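PDB 3VMV: pectate lyase from Bacillus, which probably cleaves polygalacturonate, the backbone of pectin, as a secreted polysaccharide lyase of family 1 with a beta-helix fold. Local coordinates for residues Gln30-Ile35 against Ser64-Lys69; Ile56-Ser61 against Asp93-Arg98; Pro47-Val52 against Asn80-Gly85. All coordinates share one frame; numbering follows the deposited sequence.

Interaction 1. Residues Gln30-Ile35 against Ser64-Lys69; sequences QIQQLI and SLIDVK
The side-chain oxygen OE1 of Q32 is gripped by two donors: the backbone N of D67, at 2.9 Å from OE1, and a water that also donates to the carbonyl O of L65. This is the end of the right-handed parallel beta-helix of a pectate lyase, where helix 28-40 lies against strand 66-68, the two running nearly parallel at 20°. The other arm of the same amide completes the grip, NE2 of Q32 giving a hydrogen bond to the backbone O of D67 at 3.0 Å. Both bonds are nearly straight; D67 N arrives on a lone pair of OE1, and D67 O lies in the plane of the amide. The bend at chi2 (66°) presents the edge of the amide, OE1 and NE2 together, to the backbone of D67. D36 also accepts from NE2, which helps to fix the flip of the amide, while the carboxylate of D67 forms a salt bridge with R98. Beside the amide, apolar side chains meet. I31 and I66 cross at about a right angle, their CG2 methyls 3.8 Å apart. Further along, CD1 of I35 reaches CG2 of V68 at 4.1 Å.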
# COMPACT_ATOMS: atom_id res chain seq x y z
N GLN A 30 5.13 7.54 -22.52
CA GLN A 30 3.93 8.37 -22.62
C GLN A 30 3.50 8.86 -21.25
O GLN A 30 3.18 10.02 -21.08
CB GLN A 30 2.77 7.62 -23.26
CG GLN A 30 2.95 7.44 -24.75
CD GLN A 30 1.70 6.89 -25.39
OE1 GLN A 30 1.19 5.89 -24.93
NE2 GLN A 30 1.22 7.52 -26.45
N ILE A 31 3.50 7.97 -20.26
CA ILE A 31 3.10 8.39 -18.92
C ILE A 31 4.03 9.48 -18.38
O ILE A 31 3.57 10.50 -17.88
CB ILE A 31 3.11 7.20 -17.92
CG1 ILE A 31 2.08 6.15 -18.38
CG2 ILE A 31 2.72 7.67 -16.55
CD1 ILE A 31 2.09 4.89 -17.50
N GLN A 32 5.34 9.24 -18.47
CA GLN A 32 6.28 10.22 -17.91
C GLN A 32 6.18 11.58 -18.64
O GLN A 32 6.23 12.65 -18.00
CB GLN A 32 7.72 9.68 -17.97
CG GLN A 32 8.69 10.48 -17.07
CD GLN A 32 8.31 10.29 -15.62
OE1 GLN A 32 8.41 9.18 -15.11
NE2 GLN A 32 7.86 11.35 -14.96
N GLN A 33 6.02 11.54 -19.96
CA GLN A 33 5.87 12.79 -20.70
C GLN A 33 4.61 13.53 -20.34
O GLN A 33 4.62 14.76 -20.25
CB GLN A 33 5.87 12.51 -22.19
CG GLN A 33 7.22 12.17 -22.63
CD GLN A 33 7.23 11.69 -24.06
OE1 GLN A 33 6.28 11.92 -24.81
NE2 GLN A 33 8.30 11.00 -24.44
N LEU A 34 3.50 12.80 -20.16
CA LEU A 34 2.28 13.46 -19.75
C LEU A 34 2.47 14.21 -18.43
O LEU A 34 2.05 15.37 -18.29
CB LEU A 34 1.15 12.46 -19.61
CG LEU A 34 0.65 11.85 -20.92
CD1 LEU A 34 -0.31 10.78 -20.57
CD2 LEU A 34 -0.02 12.94 -21.77
N ILE A 35 3.12 13.55 -17.48
CA ILE A 35 3.36 14.14 -16.17
C ILE A 35 4.25 15.37 -16.30
O ILE A 35 3.95 16.42 -15.75
CB ILE A 35 4.01 13.11 -15.23
CG1 ILE A 35 2.98 12.02 -14.91
CG2 ILE A 35 4.59 13.81 -13.99
CD1 ILE A 35 3.59 10.75 -14.31
N SER A 64 14.05 4.62 -14.44
CA SER A 64 13.91 3.27 -13.89
C SER A 64 12.65 3.08 -13.03
O SER A 64 12.41 2.00 -12.50
CB SER A 64 15.13 2.90 -13.03
OG SER A 64 16.29 2.80 -13.84
N LEU A 65 11.86 4.14 -12.91
CA LEU A 65 10.56 4.11 -12.24
C LEU A 65 9.69 5.17 -12.89
O LEU A 65 10.21 5.97 -13.67
CB LEU A 65 10.70 4.35 -10.73
CG LEU A 65 11.51 5.55 -10.23
CD1 LEU A 65 10.75 6.86 -10.43
CD2 LEU A 65 11.84 5.36 -8.76
N ILE A 66 8.38 5.13 -12.64
CA ILE A 66 7.46 6.15 -13.13
C ILE A 66 7.39 7.20 -12.04
O ILE A 66 6.91 6.93 -10.93
CB ILE A 66 6.07 5.52 -13.38
CG1 ILE A 66 6.18 4.42 -14.45
CG2 ILE A 66 5.08 6.61 -13.81
CD1 ILE A 66 6.68 4.91 -15.81
N ASP A 67 7.92 8.38 -12.34
CA ASP A 67 8.22 9.41 -11.36
C ASP A 67 7.05 10.40 -11.31
O ASP A 67 7.00 11.38 -12.08
CB ASP A 67 9.52 10.09 -11.82
CG ASP A 67 10.37 10.72 -10.69
OD1 ASP A 67 10.09 10.58 -9.52
OD2 ASP A 67 11.37 11.39 -11.06
N VAL A 68 6.15 10.18 -10.37
CA VAL A 68 5.05 11.14 -10.08
C VAL A 68 5.58 12.21 -9.15
O VAL A 68 5.44 12.15 -7.93
CB VAL A 68 3.78 10.44 -9.55
CG1 VAL A 68 2.64 11.48 -9.40
CG2 VAL A 68 3.38 9.31 -10.49
N LYS A 69 6.28 13.18 -9.76
CA LYS A 69 7.06 14.19 -9.07
C LYS A 69 7.03 15.40 -9.96
O LYS A 69 7.07 15.29 -11.19
CB LYS A 69 8.51 13.72 -8.91
CG LYS A 69 9.35 14.65 -8.05
CD LYS A 69 10.83 14.24 -8.07
CE LYS A 69 11.03 12.94 -7.28
NZ LYS A 69 12.47 12.76 -7.00
O HOH W 1 9.81 6.97 -16.37

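Interaction 2. Residues Ile56-Ser61 against Asp93-Arg98. With SO4 (sulfate ion), chain B.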
# COMPACT_ATOMS: atom_id res chain seq x y z
N ILE A 56 3.54 -1.39 -19.36
CA ILE A 56 4.62 -0.45 -19.06
C ILE A 56 5.84 -1.22 -18.55
O ILE A 56 5.70 -2.12 -17.74
CB ILE A 56 4.14 0.50 -17.96
CG1 ILE A 56 2.73 1.03 -18.26
CG2 ILE A 56 5.16 1.62 -17.71
CD1 ILE A 56 2.61 1.69 -19.66
N THR A 57 7.03 -0.90 -19.04
CA THR A 57 8.20 -1.75 -18.77
C THR A 57 9.41 -0.86 -18.61
O THR A 57 9.37 0.30 -19.00
CB THR A 57 8.51 -2.71 -19.97
OG1 THR A 57 8.82 -1.95 -21.15
CG2 THR A 57 7.35 -3.65 -20.27
N GLN A 58 10.52 -1.44 -18.15
CA GLN A 58 11.78 -0.70 -18.20
C GLN A 58 12.13 -0.29 -19.64
O GLN A 58 12.57 0.84 -19.89
CB GLN A 58 12.91 -1.57 -17.61
CG GLN A 58 12.77 -1.83 -16.12
CD GLN A 58 12.98 -0.59 -15.30
OE1 GLN A 58 13.72 0.31 -15.70
NE2 GLN A 58 12.35 -0.53 -14.13
N GLY A 59 11.96 -1.22 -20.58
CA GLY A 59 12.32 -0.98 -21.96
C GLY A 59 11.55 0.16 -22.61
O GLY A 59 12.07 0.81 -23.51
N ASN A 60 10.31 0.41 -22.16
CA ASN A 60 9.54 1.49 -22.80
C ASN A 60 9.36 2.75 -21.94
O ASN A 60 8.54 3.61 -22.26
CB ASN A 60 8.19 0.99 -23.41
CG ASN A 60 7.17 0.54 -22.35
OD1 ASN A 60 7.12 1.04 -21.22
ND2 ASN A 60 6.28 -0.39 -22.79
N SER A 61 10.16 2.85 -20.88
CA SER A 61 10.13 3.98 -19.93
C SER A 61 11.50 4.64 -19.89
O SER A 61 12.52 3.96 -20.02
CB SER A 61 9.80 3.50 -18.51
OG SER A 61 8.53 2.84 -18.56
N ASP A 93 5.15 -4.13 -15.71
CA ASP A 93 5.96 -5.34 -15.58
C ASP A 93 7.41 -4.92 -15.38
O ASP A 93 8.09 -4.46 -16.31
CB ASP A 93 5.79 -6.19 -16.84
CG ASP A 93 6.63 -7.46 -16.79
OD1 ASP A 93 7.30 -7.72 -15.76
OD2 ASP A 93 6.61 -8.20 -17.80
N GLY A 94 7.86 -5.01 -14.12
CA GLY A 94 9.25 -4.73 -13.83
C GLY A 94 9.55 -3.28 -13.60
O GLY A 94 10.74 -2.92 -13.55
N ILE A 95 8.52 -2.44 -13.46
CA ILE A 95 8.76 -1.01 -13.20
C ILE A 95 7.64 -0.55 -12.30
O ILE A 95 6.48 -0.90 -12.52
CB ILE A 95 8.85 -0.14 -14.50
CG1 ILE A 95 9.25 1.28 -14.13
CG2 ILE A 95 7.56 -0.23 -15.33
CD1 ILE A 95 9.69 2.14 -15.33
N GLY A 96 8.03 0.19 -11.27
CA GLY A 96 7.08 0.70 -10.30
C GLY A 96 6.85 2.18 -10.38
O GLY A 96 7.45 2.90 -11.19
N ILE A 97 5.90 2.62 -9.58
CA ILE A 97 5.53 4.04 -9.50
C ILE A 97 6.01 4.65 -8.21
O ILE A 97 5.92 4.03 -7.15
CB ILE A 97 3.98 4.15 -9.52
CG1 ILE A 97 3.46 3.59 -10.85
CG2 ILE A 97 3.56 5.63 -9.38
CD1 ILE A 97 1.88 3.44 -10.91
N ARG A 98 6.53 5.88 -8.27
CA ARG A 98 6.91 6.61 -7.07
C ARG A 98 6.12 7.89 -6.99
O ARG A 98 6.11 8.67 -7.94
CB ARG A 98 8.42 6.90 -6.98
CG ARG A 98 8.81 7.63 -5.69
CD ARG A 98 10.33 7.77 -5.58
NE ARG A 98 10.83 8.61 -6.67
CZ ARG A 98 12.13 8.73 -6.99
NH1 ARG A 98 12.48 9.54 -7.97
NH2 ARG A 98 13.06 8.02 -6.35
S SO4 B . 16.20 8.43 -8.18
O1 SO4 B . 16.05 7.45 -9.25
O2 SO4 B . 15.48 9.65 -8.49
O3 SO4 B . 15.71 7.86 -6.93
O4 SO4 B . 17.60 8.79 -8.05
O HOH W 2 10.53 -4.31 -17.30
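Two direct hydrogen bonds join I56-S61 to D93-R98, where successive coils of the beta-helix turn out of their strands. The backbone N of D93 donates to O of I56 at 2.9 Å, and NE2 of Q58 donates to O of G94, also at 2.9 Å, with the acceptor in the plane of the amide. The glutamine chain bends at chi2 (-69°), which brings NE2 to O of G94; NE2 also donates to the carbonyl O of S64. A water bridges the two segments besides, accepting from N of Q58 and donating to O of D93. A type I turn from Q58 to S61 is braced by bonds to T57, the residue before it: OG1 of T57 accepts from N of N60 in an ST motif, OD1 of N60 accepts from N of T57, and OG of S61 donates to O of T57 at 2.7 Å. Apolar contact centres on I95, whose CG2 meets CG2 of I56 at 3.9 Å and whose CD1 presses on CB of S61 at a tight 3.5 Å. Ionic contacts lie apart: a sulfate ion, probably from the crystallisation liquor, takes hydrogen bonds from NH1 and NH2 of R98 at the guanidinium edge, and NH2 pairs with E119. With T57 O and Q58 NE2 both bonded, the turn is fixed against I95.

Interaction 3. Residues Pro47-Val52 against Asn80-Gly85; sequences PLTIYV and NISIIG
Y51 and I84 lie side by side and point the same way, the ring atom CE1 of Y51 meeting CB of I84 at 3.8 Å. They share the sheet face bearing T49, Y51, S82 and I84, where CG2 of T49 sits over one face of the Y51 ring, offset toward the rim, and touches CD1 of I84 at 3.9 Å. With OG1 of T49 beside the backbone N (chi1 -67°), CG2 is left anti to that N, which directs the methyl to both neighbours. On the sheet face bearing L48, I50, V52, I81 and I83, CG2 of V52 reaches CG2 of I83 at 3.8 Å. At the start of the pair, the ring of P47 runs alongside the side chain of N80.

Between the two sets of side chains runs the in-register parallel ladder that is characteristic of a parallel beta-helix. Five backbone hydrogen bonds alternate between the strands, among them I50 N to S82 O at 2.8 Å and I84 N to I50 O at 2.9 Å. Short CA-H...O contacts lie between them, such as CA of Y51 to O of I84 at 3.1 Å.

Further out, N104 and the carbonyl of D45 hold the amide of N80, and OG of S82 accepts from N of G17. Strand 48-52 lies between strands 21-25 and 78-85; helix 28-40 packs on L48, I50 and V52, while strand 105-108 follows beyond I81, S82 and I84.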
# COMPACT_ATOMS: atom_id res chain seq x y z
N PRO A 47 -6.38 18.84 -13.25
CA PRO A 47 -6.52 17.37 -13.04
C PRO A 47 -6.30 16.58 -14.33
O PRO A 47 -6.75 17.00 -15.41
CB PRO A 47 -7.97 17.22 -12.55
CG PRO A 47 -8.27 18.53 -11.88
CD PRO A 47 -7.47 19.61 -12.64
N LEU A 48 -5.62 15.44 -14.19
CA LEU A 48 -5.24 14.60 -15.31
C LEU A 48 -5.52 13.15 -14.95
O LEU A 48 -5.04 12.66 -13.94
CB LEU A 48 -3.74 14.78 -15.61
CG LEU A 48 -3.17 13.90 -16.74
CD1 LEU A 48 -3.84 14.12 -18.09
CD2 LEU A 48 -1.64 14.06 -16.85
N THR A 49 -6.31 12.48 -15.76
CA THR A 49 -6.50 11.04 -15.64
C THR A 49 -5.75 10.40 -16.78
O THR A 49 -5.92 10.78 -17.95
CB THR A 49 -8.00 10.69 -15.74
OG1 THR A 49 -8.66 11.21 -14.58
CG2 THR A 49 -8.21 9.18 -15.78
N ILE A 50 -4.86 9.46 -16.45
CA ILE A 50 -4.13 8.68 -17.43
C ILE A 50 -4.66 7.25 -17.38
O ILE A 50 -4.44 6.54 -16.37
CB ILE A 50 -2.63 8.67 -17.09
CG1 ILE A 50 -2.12 10.11 -17.00
CG2 ILE A 50 -1.90 7.87 -18.15
CD1 ILE A 50 -0.63 10.22 -16.60
N TYR A 51 -5.39 6.85 -18.41
CA TYR A 51 -5.80 5.45 -18.57
C TYR A 51 -4.67 4.65 -19.18
O TYR A 51 -4.17 4.99 -20.26
CB TYR A 51 -7.05 5.33 -19.43
CG TYR A 51 -8.29 5.77 -18.71
CD1 TYR A 51 -8.76 5.02 -17.62
CD2 TYR A 51 -8.97 6.94 -19.08
CE1 TYR A 51 -9.90 5.42 -16.93
CE2 TYR A 51 -10.13 7.35 -18.36
CZ TYR A 51 -10.56 6.59 -17.29
OH TYR A 51 -11.69 6.96 -16.55
N VAL A 52 -4.30 3.56 -18.52
CA VAL A 52 -3.17 2.76 -18.97
C VAL A 52 -3.73 1.52 -19.68
O VAL A 52 -4.42 0.66 -19.07
CB VAL A 52 -2.28 2.35 -17.79
CG1 VAL A 52 -1.10 1.55 -18.28
CG2 VAL A 52 -1.79 3.60 -17.04
N ASN A 80 -3.33 16.15 -8.20
CA ASN A 80 -4.54 15.91 -8.98
C ASN A 80 -4.33 14.99 -10.19
O ASN A 80 -4.55 15.37 -11.35
CB ASN A 80 -5.18 17.24 -9.43
CG ASN A 80 -5.37 18.22 -8.28
OD1 ASN A 80 -5.59 17.85 -7.13
ND2 ASN A 80 -5.27 19.52 -8.62
N ILE A 81 -3.92 13.75 -9.89
CA ILE A 81 -3.70 12.76 -10.93
C ILE A 81 -4.41 11.48 -10.60
O ILE A 81 -4.39 11.05 -9.44
CB ILE A 81 -2.21 12.46 -11.01
CG1 ILE A 81 -1.47 13.69 -11.52
CG2 ILE A 81 -1.94 11.25 -11.93
CD1 ILE A 81 0.04 13.51 -11.57
N SER A 82 -5.01 10.83 -11.59
CA SER A 82 -5.37 9.42 -11.48
C SER A 82 -4.65 8.63 -12.56
O SER A 82 -4.57 9.09 -13.71
CB SER A 82 -6.87 9.21 -11.68
OG SER A 82 -7.65 9.88 -10.72
N ILE A 83 -4.10 7.48 -12.18
CA ILE A 83 -3.57 6.49 -13.12
C ILE A 83 -4.46 5.28 -12.97
O ILE A 83 -4.53 4.69 -11.89
CB ILE A 83 -2.10 6.15 -12.75
CG1 ILE A 83 -1.26 7.42 -12.96
CG2 ILE A 83 -1.59 4.95 -13.54
CD1 ILE A 83 0.17 7.31 -12.47
N ILE A 84 -5.20 4.95 -14.04
CA ILE A 84 -6.23 3.91 -13.96
C ILE A 84 -6.04 2.93 -15.10
O ILE A 84 -5.99 3.33 -16.27
CB ILE A 84 -7.61 4.55 -14.05
CG1 ILE A 84 -7.72 5.68 -13.03
CG2 ILE A 84 -8.69 3.48 -13.90
CD1 ILE A 84 -9.10 6.42 -13.11
N GLY A 85 -5.93 1.64 -14.77
CA GLY A 85 -5.85 0.64 -15.81
C GLY A 85 -7.15 0.48 -16.58
O GLY A 85 -8.24 0.68 -16.03

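Overall arrangement
The three contacts illustrate how a beta-helix is begun and closed at one end. Their centres lie about 10 Å (interactions 1 and 2), 12 Å (1 and 3) and 16 Å (2 and 3) apart. Along the chain the first segments come in the order 30-35, 47-52, 56-61, and their partners follow in the order 64-69, 80-85, 93-98. Interactions 2 and 3 alternate in this way because strands of successive coils pair; interaction 1, a helix against a strand, alternates with both as well. Strand 66-68 of interaction 1 pairs with strand 97-103 of interaction 2, and V68 packs on I81 of interaction 3. Helix 28-40 contributes I31 and L34 to V52 and I50, thereby covering the end of the stack.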